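Local coordinates for protein N-acetylmuramoyl-L-alanine amidase (Mycolicibacterium smegmatis, PDB 7AGM) that catalyses hydrolysis of the amide bond between N-acetylmuramic acid and L-alanine in peptidoglycan, probably with the help of its bound zinc ion, at residues Gly49-Glu52 with His53-Thr56; Thr59-Arg62 with Val63-Ala66; Arg143-Leu146 with Ala147-Gly150. One frame throughout, in Å; residues are numbered along the deposited sequence.

In the fold
Interactions 1 and 2 follow each other along helix 52-69, their centres about 15 Å apart, while interaction 3 closes helix 134-148. The centre of interaction 3 lies about 22 Å from that of interaction 1 and about 18 Å from that of interaction 2. Interaction 1 is partly buried at the helix start and combines first-turn backbone bonds with zinc coordination through Glu52. Interaction 2, also partly buried, has regular helical bonds, with Thr59, Thr60 and Val63 buried and a water bridge at Leu61 and Arg64. Interaction 3 lies at the surface, where Leu146 alone is buried; an Arg143-Asp144 salt bridge and a Schellman ending at Gly150 replace the metal chemistry of interaction 1.

Interaction 1: Gly49-Glu52 with His53-Thr56; sequences GYPE and HSFT. With ZN (zinc ion), chain C.
Backbone hydrogen bonds tie Pro51 and Glu52 to the turn that follows them. Phe55 N meets Pro51 O at 3.2 Å, nearly straight (N-H...O 167°), and Ser54 N adds a weak bond to the same oxygen. Thr56 N reaches Glu52 O at 2.9 Å.

These bonds define the start of helix 52-69, with Pro51 at the N-cap position, and they set a zinc ligand of the amidase site in the first turn. Glu52 has an extended side chain, with CG trans to the backbone N (chi1 -180°), and its OE2 binds the zinc ion at 2.1 Å; His17 and His107 are the other protein ligands. Three waters also bind the metal, and one of them donates to Glu52 OE1 at 2.8 Å. Thr44 N donates to OE1 as well, so both carboxylate oxygens are held.

Two further contacts involve rings. Pro51 CG sits over a face of the His53 imidazole, 3.9 Å from its centroid and 29° off the normal, a CH-pi contact; Asp81 holds His53 ND1. Tyr50 CE2 touches Phe55 CB at 3.7 Å, the two side chains crossing at about a right angle.

Interaction 2: Thr59-Arg62 with Val63-Ala66; sequences TTLR and VRAA
Val63 N bonds to Thr59 O at 3.0 Å and Arg64 N to Thr60 O at 2.8 Å, the first two of four successive i to i+4 bonds in the alpha-helix 52-69. The other two run from Ala65 N to Leu61 O and from Ala66 N to Arg62 O. All four are close to straight, which is the evidence for an unbroken helical turn here. The helix packs on the central mixed sheet with helix 198-219 beside it; Thr60 and Val63 meet the sheet, Arg62 meets the neighbouring helix, and Val63 touches both.

Val63 is buried. Its CG1 is trans to the backbone N (chi1 168°), which leaves CG2 beside that N and 3.4 Å from Thr59 O. Val63 packs on Leu13 and Ile106 of the sheet and on Ala205 of helix 198-219. Thr59 and Thr60 share one rotamer, with OG1 beside the backbone N and opposite the carbonyl carbon. Each hydroxyl is thereby directed back along the helix, to Phe55 O and Thr56 O respectively, which satisfies both buried groups within the helix itself.

Arg62 is extended from CG to NE and leads its guanidinium to a salt bridge with Asp58, one turn earlier, while NH1 bonds to Gln202 of helix 198-219. Arg64 behaves differently: straight as far as CD, it bends at chi3 (74°). That turn lays it alongside Leu61, both side chains pointing the same way, with Leu61 CD2 3.7 Å from Arg64 NH2. The bend also presents NE to a water in the guanidinium plane, at its edge. This water accepts from Arg64 NE at 2.9 Å and donates to Leu61 O at 2.8 Å, so that one carbonyl oxygen receives both the water and Ala65 N.

Interaction 3: Arg143-Leu146 with Ala147-Gly150; sequences RDQL and AASG
Two bends in Arg143, an unstaggered chi2 of -126° and a chi3 of 84°, fold its guanidinium back so that NH2 comes to 3.6 Å from Ala147 CB, one turn later on the helix. The approach is oblique to the flat group. The same fold delivers NE and NH2 together to Asp144 OD1, a side-on grip on a single oxygen with NE at 2.8 Å. The carboxylate oxygen lies in the guanidinium plane, but the nitrogens meet it on its anti side, somewhat above the carboxylate plane. NH1 has its own partner, Gly160 O, and with all three nitrogens engaged, rotation of the group is probably restricted.

Backbone bonds show the helix coming to its end. Ala147 N to Arg143 O, at 3.0 Å, and Ala148 N to Asp144 O, at 2.8 Å, are ordinary helical links. Ser149 N to Gln145 O is longer, 3.2 Å, with the donor 37° out of the carbonyl plane, and Ser149 N also makes a weak bond to Leu146 O. Ser149 OG, in one of two modelled conformers, reaches Gln145 O at 2.8 Å; this second bond is therefore only tentative. Gly150 then turns to positive phi and its N bonds to Ala147 O at 3.1 Å, one of the two bonds back into the last turn that, with the positive phi, make a Schellman motif at the C-terminal end of helix 134-148.

Leu146, the buried residue, packs on Ala207 of helix 198-219, which Ser149 also touches, while Arg143, Leu146 and Ala147 touch Phe118, in the loop just before strand 119-123.

Interaction 1: Gly49-Glu52 with His53-Thr56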
loop_
_atom_site.group_PDB
_atom_site.type_symbol
_atom_site.label_atom_id
_atom_site.label_comp_id
_atom_site.label_asym_id
_atom_site.label_seq_id
_atom_site.Cartn_x
_atom_site.Cartn_y
_atom_site.Cartn_z
ATOM N N GLY A 49 -20.988 -2.484 2.397
ATOM C CA GLY A 49 -20.716 -2.178 1.007
ATOM C C GLY A 49 -19.840 -0.982 0.712
ATOM O O GLY A 49 -19.810 -0.537 -0.443
ATOM N N TYR A 50 -19.147 -0.430 1.695
ATOM C CA TYR A 50 -18.163 0.604 1.396
ATOM C C TYR A 50 -16.936 -0.081 0.803
ATOM O O TYR A 50 -16.354 -0.952 1.457
ATOM C CB TYR A 50 -17.799 1.393 2.655
ATOM C CG TYR A 50 -16.728 2.436 2.427
ATOM C CD1 TYR A 50 -16.958 3.551 1.618
ATOM C CD2 TYR A 50 -15.481 2.308 3.019
ATOM C CE1 TYR A 50 -15.957 4.503 1.401
ATOM C CE2 TYR A 50 -14.485 3.244 2.812
ATOM C CZ TYR A 50 -14.725 4.340 2.010
ATOM O OH TYR A 50 -13.713 5.257 1.825
ATOM N N PRO A 51 -16.545 0.229 -0.434
ATOM C CA PRO A 51 -15.530 -0.587 -1.114
ATOM C C PRO A 51 -14.095 -0.189 -0.811
ATOM O O PRO A 51 -13.756 0.984 -0.626
ATOM C CB PRO A 51 -15.835 -0.342 -2.597
ATOM C CG PRO A 51 -16.411 1.037 -2.640
ATOM C CD PRO A 51 -17.129 1.255 -1.321
ATOM N N GLU A 52 -13.244 -1.222 -0.777
ATOM C CA GLU A 52 -11.810 -1.020 -0.608
ATOM C C GLU A 52 -11.267 0.025 -1.576
ATOM O O GLU A 52 -10.456 0.876 -1.189
ATOM C CB GLU A 52 -11.064 -2.340 -0.796
ATOM C CG GLU A 52 -9.558 -2.177 -0.628
ATOM C CD GLU A 52 -8.793 -3.461 -0.852
ATOM O OE1 GLU A 52 -9.438 -4.508 -1.072
ATOM O OE2 GLU A 52 -7.541 -3.424 -0.823
ATOM N N HIS A 53 -11.711 -0.008 -2.836
ATOM C CA HIS A 53 -11.117 0.888 -3.824
ATOM C C HIS A 53 -11.351 2.357 -3.484
ATOM O O HIS A 53 -10.506 3.200 -3.799
ATOM C CB HIS A 53 -11.589 0.542 -5.240
ATOM C CG HIS A 53 -13.011 0.920 -5.533
ATOM N ND1 HIS A 53 -13.396 2.209 -5.837
ATOM C CD2 HIS A 53 -14.132 0.165 -5.616
ATOM C CE1 HIS A 53 -14.696 2.236 -6.076
ATOM N NE2 HIS A 53 -15.166 1.007 -5.953
ATOM N N SER A 54 -12.476 2.684 -2.835
ATOM C CA SER A 54 -12.708 4.070 -2.437
ATOM C C SER A 54 -11.898 4.439 -1.199
ATOM O O SER A 54 -11.368 5.558 -1.108
ATOM C CB SER A 54 -14.197 4.319 -2.207
ATOM O OG SER A 54 -14.920 4.113 -3.411
ATOM N N PHE A 55 -11.766 3.505 -0.252
ATOM C CA PHE A 55 -10.910 3.748 0.903
ATOM C C PHE A 55 -9.473 4.012 0.473
ATOM O O PHE A 55 -8.835 4.961 0.950
ATOM C CB PHE A 55 -10.936 2.561 1.865
ATOM C CG PHE A 55 -9.828 2.614 2.879
ATOM C CD1 PHE A 55 -9.885 3.500 3.943
ATOM C CD2 PHE A 55 -8.703 1.812 2.744
ATOM C CE1 PHE A 55 -8.854 3.582 4.869
ATOM C CE2 PHE A 55 -7.669 1.881 3.665
ATOM C CZ PHE A 55 -7.737 2.759 4.733
ATOM N N THR A 56 -8.928 3.161 -0.404
ATOM C CA THR A 56 -7.528 3.334 -0.779
ATOM C C THR A 56 -7.335 4.620 -1.567
ATOM O O THR A 56 -6.327 5.316 -1.398
ATOM C CB THR A 56 -7.027 2.136 -1.588
ATOM O OG1 THR A 56 -7.694 2.093 -2.857
ATOM C CG2 THR A 56 -7.237 0.813 -0.829
HETATM ZN ZN ZN C . -6.444 -4.886 -1.755
HETATM O O HOH W 1 -7.689 -6.631 -1.713
HETATM O O HOH W 2 -5.419 -6.705 -2.532
HETATM O O HOH W 3 -6.298 -5.871 0.066
#

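Interaction 2: Thr59-Arg62 with Val63-Ala66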
loop_
_atom_site.group_PDB
_atom_site.type_symbol
_atom_site.label_atom_id
_atom_site.label_comp_id
_atom_site.label_asym_id
_atom_site.label_seq_id
_atom_site.Cartn_x
_atom_site.Cartn_y
_atom_site.Cartn_z
ATOM N N THR A 59 -7.648 7.737 0.949
ATOM C CA THR A 59 -6.500 7.730 1.850
ATOM C C THR A 59 -5.225 8.116 1.109
ATOM O O THR A 59 -4.410 8.897 1.622
ATOM C CB THR A 59 -6.361 6.351 2.501
ATOM O OG1 THR A 59 -7.566 6.045 3.209
ATOM C CG2 THR A 59 -5.199 6.318 3.487
ATOM N N THR A 60 -5.063 7.625 -0.123
ATOM C CA THR A 60 -3.858 7.942 -0.886
ATOM C C THR A 60 -3.815 9.420 -1.262
ATOM O O THR A 60 -2.739 10.032 -1.246
ATOM C CB THR A 60 -3.728 7.035 -2.115
ATOM O OG1 THR A 60 -3.668 5.657 -1.700
ATOM C CG2 THR A 60 -2.445 7.364 -2.881
ATOM N N LEU A 61 -4.977 10.026 -1.562
ATOM C CA LEU A 61 -5.005 11.460 -1.850
ATOM C C LEU A 61 -4.523 12.264 -0.648
ATOM O O LEU A 61 -3.827 13.276 -0.800
ATOM C CB LEU A 61 -6.425 11.888 -2.228
ATOM C CG LEU A 61 -6.942 11.392 -3.579
ATOM C CD1 LEU A 61 -8.372 11.871 -3.808
ATOM C CD2 LEU A 61 -6.028 11.861 -4.716
ATOM N N ARG A 62 -4.906 11.838 0.554
ATOM C CA ARG A 62 -4.454 12.510 1.764
ATOM C C ARG A 62 -2.958 12.328 1.965
ATOM O O ARG A 62 -2.262 13.284 2.329
ATOM C CB ARG A 62 -5.255 12.001 2.957
ATOM C CG ARG A 62 -6.730 12.392 2.855
ATOM C CD ARG A 62 -7.598 11.653 3.862
ATOM N NE ARG A 62 -9.024 11.901 3.628
ATOM C CZ ARG A 62 -9.708 12.912 4.153
ATOM N NH1 ARG A 62 -9.113 13.782 4.958
ATOM N NH2 ARG A 62 -10.997 13.050 3.871
ATOM N N VAL A 63 -2.440 11.118 1.710
ATOM C CA VAL A 63 -0.997 10.895 1.772
ATOM C C VAL A 63 -0.277 11.807 0.784
ATOM O O VAL A 63 0.719 12.454 1.124
ATOM C CB VAL A 63 -0.665 9.411 1.515
ATOM C CG1 VAL A 63 0.843 9.218 1.294
ATOM C CG2 VAL A 63 -1.157 8.528 2.672
ATOM N N ARG A 64 -0.778 11.880 -0.454
ATOM C CA ARG A 64 -0.117 12.697 -1.469
ATOM C C ARG A 64 -0.045 14.159 -1.048
ATOM O O ARG A 64 0.998 14.808 -1.191
ATOM C CB ARG A 64 -0.822 12.580 -2.820
ATOM C CG ARG A 64 -0.218 13.548 -3.820
ATOM C CD ARG A 64 -0.739 13.357 -5.194
ATOM N NE ARG A 64 -2.094 13.859 -5.328
ATOM C CZ ARG A 64 -2.751 13.864 -6.478
ATOM N NH1 ARG A 64 -2.163 13.399 -7.573
ATOM N NH2 ARG A 64 -3.988 14.329 -6.531
ATOM N N ALA A 65 -1.162 14.708 -0.561
ATOM C CA ALA A 65 -1.176 16.106 -0.139
ATOM C C ALA A 65 -0.135 16.374 0.943
ATOM O O ALA A 65 0.567 17.392 0.898
ATOM C CB ALA A 65 -2.569 16.481 0.361
ATOM N N ALA A 66 -0.006 15.469 1.917
ATOM C CA ALA A 66 0.961 15.688 2.986
ATOM C C ALA A 66 2.390 15.602 2.466
ATOM O O ALA A 66 3.249 16.396 2.867
ATOM C CB ALA A 66 0.722 14.707 4.134
HETATM O O HOH W 4 -3.872 14.821 -3.188
#

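Interaction 3: Arg143-Leu146 with Ala147-Gly150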
loop_
_atom_site.group_PDB
_atom_site.type_symbol
_atom_site.label_atom_id
_atom_site.label_comp_id
_atom_site.label_asym_id
_atom_site.label_seq_id
_atom_site.Cartn_x
_atom_site.Cartn_y
_atom_site.Cartn_z
ATOM N N ARG A 143 5.932 -0.132 9.779
ATOM C CA ARG A 143 5.281 -0.829 10.890
ATOM C C ARG A 143 5.402 -0.040 12.191
ATOM O O ARG A 143 4.418 0.119 12.935
ATOM C CB ARG A 143 5.925 -2.202 11.047
ATOM C CG ARG A 143 5.303 -3.076 12.124
ATOM C CD ARG A 143 6.345 -3.569 13.112
ATOM N NE ARG A 143 6.605 -2.577 14.147
ATOM C CZ ARG A 143 5.908 -2.476 15.280
ATOM N NH1 ARG A 143 4.904 -3.313 15.533
ATOM N NH2 ARG A 143 6.216 -1.536 16.165
ATOM N N ASP A 144 6.598 0.492 12.470
ATOM C CA ASP A 144 6.812 1.230 13.709
ATOM C C ASP A 144 5.961 2.495 13.757
ATOM O O ASP A 144 5.412 2.845 14.809
ATOM C CB ASP A 144 8.296 1.569 13.877
ATOM C CG ASP A 144 9.130 0.379 14.314
ATOM O OD1 ASP A 144 8.562 -0.687 14.624
ATOM O OD2 ASP A 144 10.369 0.520 14.340
ATOM N N GLN A 145 5.824 3.191 12.625
ATOM C CA GLN A 145 5.075 4.444 12.638
ATOM C C GLN A 145 3.571 4.212 12.694
ATOM O O GLN A 145 2.855 4.996 13.325
ATOM C CB GLN A 145 5.468 5.337 11.455
ATOM C CG GLN A 145 6.846 5.948 11.598
ATOM C CD GLN A 145 7.028 6.625 12.948
ATOM O OE1 GLN A 145 6.241 7.501 13.324
ATOM N NE2 GLN A 145 8.060 6.218 13.691
ATOM N N LEU A 146 3.071 3.152 12.049
ATOM C CA LEU A 146 1.667 2.796 12.212
ATOM C C LEU A 146 1.375 2.429 13.659
ATOM O O LEU A 146 0.385 2.886 14.243
ATOM C CB LEU A 146 1.314 1.646 11.268
ATOM C CG LEU A 146 1.296 2.011 9.777
ATOM C CD1 LEU A 146 1.352 0.792 8.881
ATOM C CD2 LEU A 146 0.052 2.800 9.445
ATOM N N ALA A 147 2.245 1.621 14.266
ATOM C CA ALA A 147 2.020 1.210 15.648
ATOM C C ALA A 147 2.194 2.366 16.625
ATOM O O ALA A 147 1.474 2.440 17.632
ATOM C CB ALA A 147 2.951 0.053 16.007
ATOM N N ALA A 148 3.125 3.283 16.343
ATOM C CA ALA A 148 3.316 4.433 17.219
ATOM C C ALA A 148 2.095 5.335 17.208
ATOM O O ALA A 148 1.820 6.016 18.203
ATOM C CB ALA A 148 4.560 5.221 16.801
ATOM N N SER A 149 1.349 5.335 16.104
ATOM C CA SER A 149 0.143 6.135 15.940
ATOM C C SER A 149 -1.068 5.532 16.642
ATOM O O SER A 149 -2.157 6.113 16.566
ATOM C CB SER A 149 -0.154 6.332 14.448
ATOM O OG SER A 149 0.933 6.954 13.771
ATOM N N GLY A 150 -0.913 4.395 17.318
ATOM C CA GLY A 150 -1.995 3.793 18.067
ATOM C C GLY A 150 -2.847 2.825 17.282
ATOM O O GLY A 150 -3.770 2.233 17.855
#